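Local atomic coordinates of type VI secretion system component (Escherichia coli O6, PDB entry 2P5Z), a protein that is a component of the type VI secretion system and resembles the bacteriophage T4 tail proteins gp27 and gp5 in structure. Residues A[35-38]-A[44-47]; A[37-42]-A[371-376]; A[48-53]-A[352-357]; A[112-117]-A[184-189]. One frame throughout, in Å; residues are numbered along the deposited sequence.

Interaction 1 of 4, residues A[35-38]-A[44-47]; sequences GREQ and RYDI
With CG beside the backbone N (chi1 -74°) and further bends at chi2 and chi3, the R36 side chain bends over the neighbouring strand and brings its guanidinium to D46. E37 starts out in a similar way (chi1 -61°) but then runs extended, on the other face of the sheet, carrying its carboxylate to Y45. The R36-D46 salt bridge joins NH1 to OD2 over 2.5 Å. D46 OD2 lies in the plane of the guanidinium, whereas the arginine comes from above the carboxylate plane, the two flat groups standing almost perpendicular. R44 NE sits over one guanidinium face, 3.7 Å from R36 NH1, and D46 has a second basic partner in R109; the carboxylate therefore probably offsets part of the positive charge gathered here. On the opposite face Y45 OH donates to E37 OE2, an acceptor shared with R85; the modelled length of the hydroxyl bond is too short to be relied on. The Y45 ring lies flat against G35, whose CA sits 3.5 Å from the ring centroid, almost exactly on the ring normal, in a CH-pi contact. Between these two layers of side chains the backbones of R36 and R44 form a hydrogen-bonded pair, with R36 N to R44 O at 2.8 Å and R44 N to R36 O at 2.9 Å. G35 and Y45 are the adjoining non-hydrogen-bonded pair. An aromatic ring laid over a cross-strand glycine is a recognised pairing of antiparallel sheets, and here it belongs to the beta hairpin of strands 29-38 and 44-51.

Interaction 2 of 4, residues A[37-42]-A[371-376]; sequences EQLSTP and YGYRPA
L39 and Y373 carry the CH-pi part of this contact: L39 CD1 stands 3.6 Å from the centroid of the Y373 ring, only 6° off its normal, and so centrally over one face. The ring reaches this place because Y373 CG points opposite the backbone N (chi1 172°), which sends the phenol out toward the turn. Plain apolar packing extends the contact along the same pair, L39 CB lying 3.7 Å from Y373 CZ, the two side chains overlapping side by side while running in opposite senses. Van der Waals contact of a polar atom comes next. S40 OG rests 3.3 Å from P375 CG and also lies at the edge of the tyrosine ring, while its hydrogen bond goes elsewhere, to F186 N. No hydrogen bond joins the two segments, so the contact probably rests on fit and dispersion. L39 and S40 are the central residues of a type II beta turn from Q38 to T41, and both present their side chains to the 371-376 loop. Around them, W185 of strand 185-191 meets Y373 edge-to-face and touches L39, S40 and P375; L344 and T346 of strand 343-353 and N308 of helix 298-308 pack against the same group.

Interaction 3 of 4, residues A[48-53]-A[352-357]; sequences QFTSSD and AARDRS
R354 and T50 make the single direct link between these segments, and it depends on where the chain turns after strand 343-353. A352 is next to last in that strand, and its carbonyl accepts a hydrogen bond from the T32 hydroxyl on the adjacent strand. A353 O then gathers the turn beneath it, accepting from R356 N at 3.2 Å and from S357 N at 3.0 Å, both arriving from the same face of the carbonyl plane. R354, the first residue of the turn proper, projects toward strand 44-51 on a long chain bent only at chi3. Its NH2 donates to T50 OG1 over 2.6 Å with an N-H...O angle of 159°, and the oxygen lies in the guanidinium plane, at its edge. On the threonine, OG1 stands between the backbone N and the carbonyl carbon (chi1 49°), facing the incoming arginine. The same NH2 forms a salt bridge with D29, and NE donates to V30 O, so bonds to T50, D29 and V30 together probably restrict the rotation of the guanidinium. Strand 29-38 pairs on one side with 44-51 and on the other with 343-353. The arginine thus reaches over the start of a central strand, where the strands run out into turns, from the turn between strands 343-353 and 359-366 to next-but-one strand 44-51, in the beta-rich domain related to phage tail proteins.

Interaction 4 of 4, residues A[112-117]-A[184-189]; sequences PRMALL and IWFRFA
M114 is the bump that shapes this contact: its thioether pushes in against the rings of F186 and F188, which strand 185-191 presents to it. The methionine chain is fully extended, with CG opposite the backbone N (chi1 -175°), so the sulfur and methyl stand well out from the 3-10 turn that begins at M114. The CE methyl lies over one face of F186, displaced toward the rim, with its nearest ring atom CZ at 3.7 Å. SD settles closer to the ring margin, 3.5 Å from F186 CE2, and meets the ring obliquely. The same sulfur touches F188 CZ at 3.8 Å, giving a second Met-aromatic contact. F188 in turn acts as the knob for a notch on the other segment: its CE1-CZ margin wedges between M114 and the ring of P112, whose CG comes within 3.7 Å of F188 CE1. The P112 side chain lies roughly perpendicular to that of F188. The two aromatic rings also fit one another, for F188 CE2 lies in the plane of F186, at its edge. Around this interlocked set, F43 meets F188 edge-to-face, L179 of helix 171-182 packs on F186, and I199 of strand 196-202 touches F188. No hydrogen bond passes between the segments; with carbon and a polarisable sulfur as the touching atoms, cohesion here probably rests on dispersion and the burial of apolar surface.

How the interactions relate
Interactions 1 and 3 follow one another along strand 44-51, their centres 16 Å apart: the first within the hairpin with strand 29-38, the second reaching past that strand to the end of strand 343-353. Interaction 2 shares E37 and Q38 with interaction 1 and continues into the turn after strand 29-38. It touches interaction 4, 11 Å away between centres, where S40 N meets F186 O at 2.8 Å, probably a hydrogen bond. Segments 112-117 and 184-189 both fall within the long stretch of chain between the two halves of interaction 2. Early strands are thereby tied to much later parts of the chain, consistent with a fold in which distant parts of the chain are packed together.

Interaction 1 of 4, residues A[35-38]-A[44-47]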
# COMPACT_ATOMS: atom_id res chain seq x y z
N GLY A 35 23.08 -5.03 -7.90
CA GLY A 35 23.15 -3.62 -7.53
C GLY A 35 22.05 -2.75 -8.15
O GLY A 35 21.53 -3.06 -9.22
N ARG A 36 21.68 -1.66 -7.46
CA ARG A 36 20.69 -0.68 -7.95
C ARG A 36 21.20 0.73 -7.67
O ARG A 36 21.59 1.05 -6.56
CB ARG A 36 19.32 -0.91 -7.31
CG ARG A 36 18.55 -2.15 -7.86
CD ARG A 36 18.01 -3.12 -6.76
NE ARG A 36 19.02 -3.48 -5.74
CZ ARG A 36 18.93 -4.52 -4.91
NH1 ARG A 36 19.89 -4.74 -4.01
NH2 ARG A 36 17.89 -5.33 -4.97
N GLU A 37 21.28 1.53 -8.72
CA GLU A 37 21.64 2.91 -8.62
C GLU A 37 20.57 3.68 -9.37
O GLU A 37 20.05 3.22 -10.39
CB GLU A 37 23.00 3.18 -9.27
CG GLU A 37 24.16 2.42 -8.62
CD GLU A 37 25.47 2.50 -9.41
OE1 GLU A 37 25.94 3.62 -9.72
OE2 GLU A 37 26.04 1.43 -9.69
N GLN A 38 20.26 4.86 -8.87
CA GLN A 38 19.24 5.72 -9.43
C GLN A 38 19.45 7.12 -8.88
O GLN A 38 19.82 7.28 -7.73
CB GLN A 38 17.87 5.20 -9.02
CG GLN A 38 16.69 5.82 -9.73
CD GLN A 38 15.41 5.33 -9.11
OE1 GLN A 38 15.42 4.37 -8.33
NE2 GLN A 38 14.31 6.00 -9.41
N ARG A 44 22.01 0.82 -3.73
CA ARG A 44 21.97 -0.38 -2.89
C ARG A 44 22.65 -1.56 -3.58
O ARG A 44 22.34 -1.86 -4.73
CB ARG A 44 20.51 -0.71 -2.59
CG ARG A 44 20.33 -1.66 -1.46
CD ARG A 44 18.91 -1.62 -1.02
NE ARG A 44 18.03 -2.48 -1.80
CZ ARG A 44 16.74 -2.67 -1.53
NH1 ARG A 44 16.18 -2.04 -0.50
NH2 ARG A 44 16.01 -3.48 -2.29
N TYR A 45 23.60 -2.21 -2.92
CA TYR A 45 24.27 -3.38 -3.54
C TYR A 45 24.28 -4.60 -2.64
O TYR A 45 24.92 -4.60 -1.59
CB TYR A 45 25.70 -3.05 -3.93
CG TYR A 45 25.85 -2.45 -5.29
CD1 TYR A 45 25.31 -1.21 -5.61
CD2 TYR A 45 26.57 -3.11 -6.27
CE1 TYR A 45 25.47 -0.65 -6.87
CE2 TYR A 45 26.74 -2.56 -7.53
CZ TYR A 45 26.18 -1.34 -7.83
OH TYR A 45 26.34 -0.81 -9.10
N ASP A 46 23.57 -5.64 -3.04
CA ASP A 46 23.63 -6.89 -2.31
C ASP A 46 24.70 -7.78 -2.93
O ASP A 46 24.61 -8.19 -4.09
CB ASP A 46 22.25 -7.56 -2.27
CG ASP A 46 21.22 -6.71 -1.52
OD1 ASP A 46 21.47 -6.36 -0.34
OD2 ASP A 46 20.15 -6.40 -2.10
N ILE A 47 25.75 -8.04 -2.14
CA ILE A 47 26.97 -8.70 -2.62
C ILE A 47 27.17 -10.01 -1.90
O ILE A 47 27.33 -10.04 -0.68
CB ILE A 47 28.18 -7.82 -2.36
CG1 ILE A 47 27.99 -6.45 -3.02
CG2 ILE A 47 29.44 -8.48 -2.90
CD1 ILE A 47 28.95 -5.39 -2.53

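Interaction 2 of 4, residues A[37-42]-A[371-376]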
# COMPACT_ATOMS: atom_id res chain seq x y z
N GLU A 37 21.28 1.53 -8.72
CA GLU A 37 21.64 2.91 -8.62
C GLU A 37 20.57 3.68 -9.37
O GLU A 37 20.05 3.22 -10.39
CB GLU A 37 23.00 3.18 -9.27
CG GLU A 37 24.16 2.42 -8.62
CD GLU A 37 25.47 2.50 -9.41
OE1 GLU A 37 25.94 3.62 -9.72
OE2 GLU A 37 26.04 1.43 -9.69
N GLN A 38 20.26 4.86 -8.87
CA GLN A 38 19.24 5.72 -9.43
C GLN A 38 19.45 7.12 -8.88
O GLN A 38 19.82 7.28 -7.73
CB GLN A 38 17.87 5.20 -9.02
CG GLN A 38 16.69 5.82 -9.73
CD GLN A 38 15.41 5.33 -9.11
OE1 GLN A 38 15.42 4.37 -8.33
NE2 GLN A 38 14.31 6.00 -9.41
N LEU A 39 19.25 8.11 -9.74
CA LEU A 39 19.26 9.51 -9.35
C LEU A 39 18.31 9.80 -8.19
O LEU A 39 17.22 9.22 -8.12
CB LEU A 39 18.84 10.35 -10.54
CG LEU A 39 19.83 10.38 -11.69
CD1 LEU A 39 19.29 11.27 -12.79
CD2 LEU A 39 21.19 10.89 -11.19
N SER A 40 18.75 10.69 -7.29
CA SER A 40 17.98 11.15 -6.13
C SER A 40 17.56 10.09 -5.17
O SER A 40 16.55 10.25 -4.49
CB SER A 40 16.73 11.95 -6.52
OG SER A 40 17.13 13.20 -7.03
N THR A 41 18.32 9.00 -5.12
CA THR A 41 18.09 7.95 -4.14
C THR A 41 19.44 7.30 -3.83
O THR A 41 20.31 7.26 -4.69
CB THR A 41 16.99 6.91 -4.59
OG1 THR A 41 17.31 5.61 -4.07
CG2 THR A 41 16.91 6.79 -6.04
N PRO A 42 19.65 6.87 -2.57
CA PRO A 42 20.91 6.20 -2.28
C PRO A 42 20.99 4.81 -2.94
O PRO A 42 20.00 4.07 -2.92
CB PRO A 42 20.90 6.07 -0.76
CG PRO A 42 19.46 6.12 -0.37
CD PRO A 42 18.79 7.01 -1.38
N TYR A 371 13.61 21.00 -21.15
CA TYR A 371 13.38 20.45 -19.80
C TYR A 371 14.58 19.67 -19.29
O TYR A 371 15.48 19.35 -20.06
CB TYR A 371 12.10 19.63 -19.68
CG TYR A 371 12.11 18.23 -20.22
CD1 TYR A 371 12.03 17.99 -21.59
CD2 TYR A 371 12.14 17.13 -19.37
CE1 TYR A 371 12.01 16.71 -22.09
CE2 TYR A 371 12.12 15.84 -19.87
CZ TYR A 371 12.06 15.64 -21.23
OH TYR A 371 12.04 14.36 -21.76
N GLY A 372 14.59 19.37 -17.98
CA GLY A 372 15.68 18.63 -17.34
C GLY A 372 15.16 17.49 -16.47
O GLY A 372 13.94 17.26 -16.40
N TYR A 373 16.07 16.78 -15.80
CA TYR A 373 15.66 15.69 -14.91
C TYR A 373 15.01 16.27 -13.66
O TYR A 373 15.45 17.30 -13.16
CB TYR A 373 16.83 14.76 -14.52
CG TYR A 373 16.44 13.75 -13.46
CD1 TYR A 373 15.69 12.62 -13.77
CD2 TYR A 373 16.78 13.96 -12.12
CE1 TYR A 373 15.31 11.72 -12.77
CE2 TYR A 373 16.40 13.08 -11.14
CZ TYR A 373 15.67 11.96 -11.46
OH TYR A 373 15.32 11.11 -10.44
N ARG A 374 13.95 15.61 -13.19
CA ARG A 374 13.25 15.98 -11.97
C ARG A 374 12.82 14.69 -11.28
O ARG A 374 12.25 13.81 -11.93
CB ARG A 374 11.99 16.81 -12.27
CG ARG A 374 12.19 18.15 -12.97
CD ARG A 374 12.96 19.17 -12.14
NE ARG A 374 13.53 20.20 -13.01
CZ ARG A 374 14.62 20.92 -12.72
NH1 ARG A 374 15.28 20.72 -11.57
NH2 ARG A 374 15.05 21.83 -13.60
N PRO A 375 13.07 14.56 -9.97
CA PRO A 375 12.70 13.36 -9.24
C PRO A 375 11.22 13.29 -8.95
O PRO A 375 10.52 14.29 -9.06
CB PRO A 375 13.47 13.49 -7.91
CG PRO A 375 14.36 14.66 -8.07
CD PRO A 375 13.77 15.53 -9.11
N ALA A 376 10.75 12.11 -8.57
CA ALA A 376 9.39 11.94 -8.13
C ALA A 376 9.13 12.75 -6.85
O ALA A 376 9.98 12.86 -5.95
CB ALA A 376 9.06 10.44 -7.91

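Interaction 3 of 4, residues A[48-53]-A[352-357]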
# COMPACT_ATOMS: atom_id res chain seq x y z
N GLN A 48 27.14 -11.10 -2.65
CA GLN A 48 27.44 -12.40 -2.05
C GLN A 48 28.91 -12.72 -2.19
O GLN A 48 29.56 -12.34 -3.17
CB GLN A 48 26.63 -13.53 -2.67
CG GLN A 48 25.20 -13.55 -2.22
CD GLN A 48 24.48 -14.81 -2.63
OE1 GLN A 48 25.11 -15.83 -2.92
NE2 GLN A 48 23.16 -14.76 -2.65
N PHE A 49 29.44 -13.38 -1.18
CA PHE A 49 30.82 -13.80 -1.21
C PHE A 49 31.07 -15.10 -0.47
O PHE A 49 30.26 -15.53 0.37
CB PHE A 49 31.76 -12.67 -0.74
CG PHE A 49 31.66 -12.31 0.73
CD1 PHE A 49 32.51 -12.90 1.67
CD2 PHE A 49 30.78 -11.31 1.16
CE1 PHE A 49 32.46 -12.53 3.02
CE2 PHE A 49 30.71 -10.95 2.50
CZ PHE A 49 31.57 -11.55 3.44
N THR A 50 32.19 -15.74 -0.79
CA THR A 50 32.59 -16.92 -0.03
C THR A 50 33.83 -16.59 0.74
O THR A 50 34.57 -15.67 0.38
CB THR A 50 32.81 -18.16 -0.91
OG1 THR A 50 33.66 -17.82 -2.02
CG2 THR A 50 31.48 -18.68 -1.42
N SER A 51 34.03 -17.33 1.83
CA SER A 51 35.18 -17.14 2.70
C SER A 51 35.58 -18.46 3.38
O SER A 51 34.74 -19.33 3.65
CB SER A 51 34.87 -16.10 3.77
OG SER A 51 35.98 -15.92 4.64
N SER A 52 36.88 -18.60 3.66
CA SER A 52 37.41 -19.75 4.42
C SER A 52 36.95 -19.69 5.87
O SER A 52 36.86 -20.72 6.55
CB SER A 52 38.93 -19.74 4.38
OG SER A 52 39.39 -19.07 3.21
N ASP A 53 36.68 -18.49 6.35
CA ASP A 53 36.14 -18.29 7.68
C ASP A 53 34.65 -18.69 7.72
O ASP A 53 33.80 -18.06 7.09
CB ASP A 53 36.35 -16.83 8.05
CG ASP A 53 36.01 -16.52 9.48
OD1 ASP A 53 35.29 -17.32 10.15
OD2 ASP A 53 36.46 -15.45 9.93
N ALA A 352 26.52 -9.49 -11.77
CA ALA A 352 27.55 -10.43 -12.23
C ALA A 352 27.57 -11.63 -11.33
O ALA A 352 26.88 -11.67 -10.29
CB ALA A 352 28.91 -9.81 -12.25
N ALA A 353 28.36 -12.62 -11.75
CA ALA A 353 28.65 -13.79 -10.95
C ALA A 353 29.95 -14.31 -11.51
O ALA A 353 30.39 -13.87 -12.58
CB ALA A 353 27.56 -14.83 -11.07
N ARG A 354 30.59 -15.23 -10.78
CA ARG A 354 31.83 -15.86 -11.24
C ARG A 354 31.67 -16.61 -12.58
O ARG A 354 32.60 -16.66 -13.37
CB ARG A 354 32.36 -16.80 -10.17
CG ARG A 354 33.08 -16.10 -9.03
CD ARG A 354 33.57 -17.12 -8.02
NE ARG A 354 33.58 -16.60 -6.66
CZ ARG A 354 33.61 -17.36 -5.57
NH1 ARG A 354 33.64 -18.68 -5.70
NH2 ARG A 354 33.62 -16.82 -4.37
N ASP A 355 30.47 -17.14 -12.83
CA ASP A 355 30.15 -17.80 -14.09
C ASP A 355 29.27 -16.99 -15.05
O ASP A 355 28.59 -17.58 -15.89
CB ASP A 355 29.45 -19.14 -13.82
CG ASP A 355 28.13 -18.97 -13.08
OD1 ASP A 355 28.02 -18.03 -12.26
OD2 ASP A 355 27.20 -19.78 -13.29
N ARG A 356 29.27 -15.67 -14.95
CA ARG A 356 28.35 -14.88 -15.79
C ARG A 356 28.89 -13.52 -16.21
O ARG A 356 28.84 -13.14 -17.37
CB ARG A 356 26.99 -14.69 -15.10
CG ARG A 356 25.84 -14.56 -16.08
CD ARG A 356 24.51 -14.18 -15.41
NE ARG A 356 24.44 -14.41 -13.96
CZ ARG A 356 24.32 -13.45 -13.04
NH1 ARG A 356 24.27 -12.18 -13.40
NH2 ARG A 356 24.27 -13.77 -11.75
N SER A 357 29.39 -12.80 -15.22
CA SER A 357 29.93 -11.44 -15.39
C SER A 357 28.99 -10.34 -15.94
O SER A 357 27.80 -10.56 -16.18
CB SER A 357 31.31 -11.42 -16.06
OG SER A 357 32.18 -10.54 -15.35

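Interaction 4 of 4, residues A[112-117]-A[184-189]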
# COMPACT_ATOMS: atom_id res chain seq x y z
N PRO A 112 25.45 3.92 0.56
CA PRO A 112 26.26 5.05 0.98
C PRO A 112 25.82 5.54 2.37
O PRO A 112 24.80 5.08 2.92
CB PRO A 112 25.92 6.10 -0.08
CG PRO A 112 24.54 5.82 -0.41
CD PRO A 112 24.41 4.33 -0.40
N ARG A 113 26.59 6.46 2.95
CA ARG A 113 26.32 6.91 4.31
C ARG A 113 24.98 7.66 4.39
O ARG A 113 24.26 7.53 5.39
CB ARG A 113 27.49 7.77 4.82
CG ARG A 113 28.73 6.97 5.21
CD ARG A 113 29.95 7.89 5.28
NE ARG A 113 30.22 8.52 3.98
CZ ARG A 113 30.91 9.65 3.81
NH1 ARG A 113 31.37 10.32 4.87
NH2 ARG A 113 31.12 10.14 2.59
N MET A 114 24.62 8.36 3.30
CA MET A 114 23.32 8.99 3.17
C MET A 114 22.15 8.08 3.51
O MET A 114 21.23 8.52 4.18
CB MET A 114 23.13 9.61 1.78
CG MET A 114 21.82 10.41 1.61
SD MET A 114 21.69 11.21 -0.00
CE MET A 114 20.70 12.64 0.40
N ALA A 115 22.19 6.81 3.12
CA ALA A 115 21.15 5.85 3.52
C ALA A 115 20.90 5.81 5.03
O ALA A 115 19.81 5.49 5.46
CB ALA A 115 21.47 4.47 3.04
N LEU A 116 21.91 6.15 5.83
CA LEU A 116 21.76 6.10 7.28
C LEU A 116 20.85 7.18 7.85
O LEU A 116 20.40 7.04 8.98
CB LEU A 116 23.10 6.12 7.99
CG LEU A 116 24.03 4.97 7.67
CD1 LEU A 116 25.39 5.29 8.28
CD2 LEU A 116 23.48 3.62 8.19
N LEU A 117 20.52 8.21 7.05
CA LEU A 117 19.52 9.22 7.43
C LEU A 117 18.13 8.63 7.69
O LEU A 117 17.26 9.32 8.21
CB LEU A 117 19.34 10.31 6.38
CG LEU A 117 20.40 11.17 5.69
CD1 LEU A 117 19.88 12.59 5.54
CD2 LEU A 117 21.79 11.12 6.33
N ILE A 184 15.27 19.77 -7.05
CA ILE A 184 16.71 19.57 -6.97
C ILE A 184 16.94 18.06 -6.97
O ILE A 184 16.16 17.29 -6.41
CB ILE A 184 17.33 20.21 -5.68
CG1 ILE A 184 17.32 21.73 -5.77
CG2 ILE A 184 18.78 19.78 -5.44
CD1 ILE A 184 17.67 22.42 -4.45
N TRP A 185 18.01 17.63 -7.64
CA TRP A 185 18.33 16.23 -7.67
C TRP A 185 19.77 15.96 -7.29
O TRP A 185 20.61 16.87 -7.31
CB TRP A 185 18.04 15.63 -9.04
CG TRP A 185 18.68 16.31 -10.20
CD1 TRP A 185 18.18 17.37 -10.90
CD2 TRP A 185 19.91 15.95 -10.83
NE1 TRP A 185 19.04 17.71 -11.92
CE2 TRP A 185 20.11 16.85 -11.90
CE3 TRP A 185 20.87 14.97 -10.59
CZ2 TRP A 185 21.23 16.79 -12.74
CZ3 TRP A 185 21.99 14.91 -11.43
CH2 TRP A 185 22.16 15.82 -12.49
N PHE A 186 20.04 14.72 -6.94
CA PHE A 186 21.40 14.34 -6.63
C PHE A 186 21.89 13.03 -7.26
O PHE A 186 21.10 12.15 -7.64
CB PHE A 186 21.64 14.33 -5.11
CG PHE A 186 20.75 13.41 -4.34
CD1 PHE A 186 19.49 13.82 -3.90
CD2 PHE A 186 21.19 12.14 -3.99
CE1 PHE A 186 18.68 12.97 -3.15
CE2 PHE A 186 20.38 11.26 -3.23
CZ PHE A 186 19.13 11.70 -2.79
N ARG A 187 23.21 12.92 -7.34
CA ARG A 187 23.86 11.67 -7.66
C ARG A 187 25.07 11.47 -6.79
O ARG A 187 25.52 12.39 -6.10
CB ARG A 187 24.28 11.64 -9.13
CG ARG A 187 25.44 12.54 -9.48
CD ARG A 187 25.46 12.68 -10.98
NE ARG A 187 26.53 13.56 -11.44
CZ ARG A 187 27.76 13.14 -11.72
NH1 ARG A 187 28.09 11.86 -11.57
NH2 ARG A 187 28.66 14.02 -12.13
N PHE A 188 25.62 10.26 -6.84
CA PHE A 188 26.80 9.94 -6.07
C PHE A 188 28.01 9.91 -6.99
O PHE A 188 27.90 9.60 -8.17
CB PHE A 188 26.59 8.62 -5.34
CG PHE A 188 25.56 8.70 -4.27
CD1 PHE A 188 25.91 9.00 -2.97
CD2 PHE A 188 24.22 8.51 -4.57
CE1 PHE A 188 24.96 9.09 -1.99
CE2 PHE A 188 23.26 8.61 -3.59
CZ PHE A 188 23.64 8.90 -2.29
N ALA A 189 29.16 10.29 -6.45
CA ALA A 189 30.40 10.29 -7.22
C ALA A 189 31.51 9.86 -6.30
O ALA A 189 31.32 9.82 -5.08
CB ALA A 189 30.68 11.67 -7.81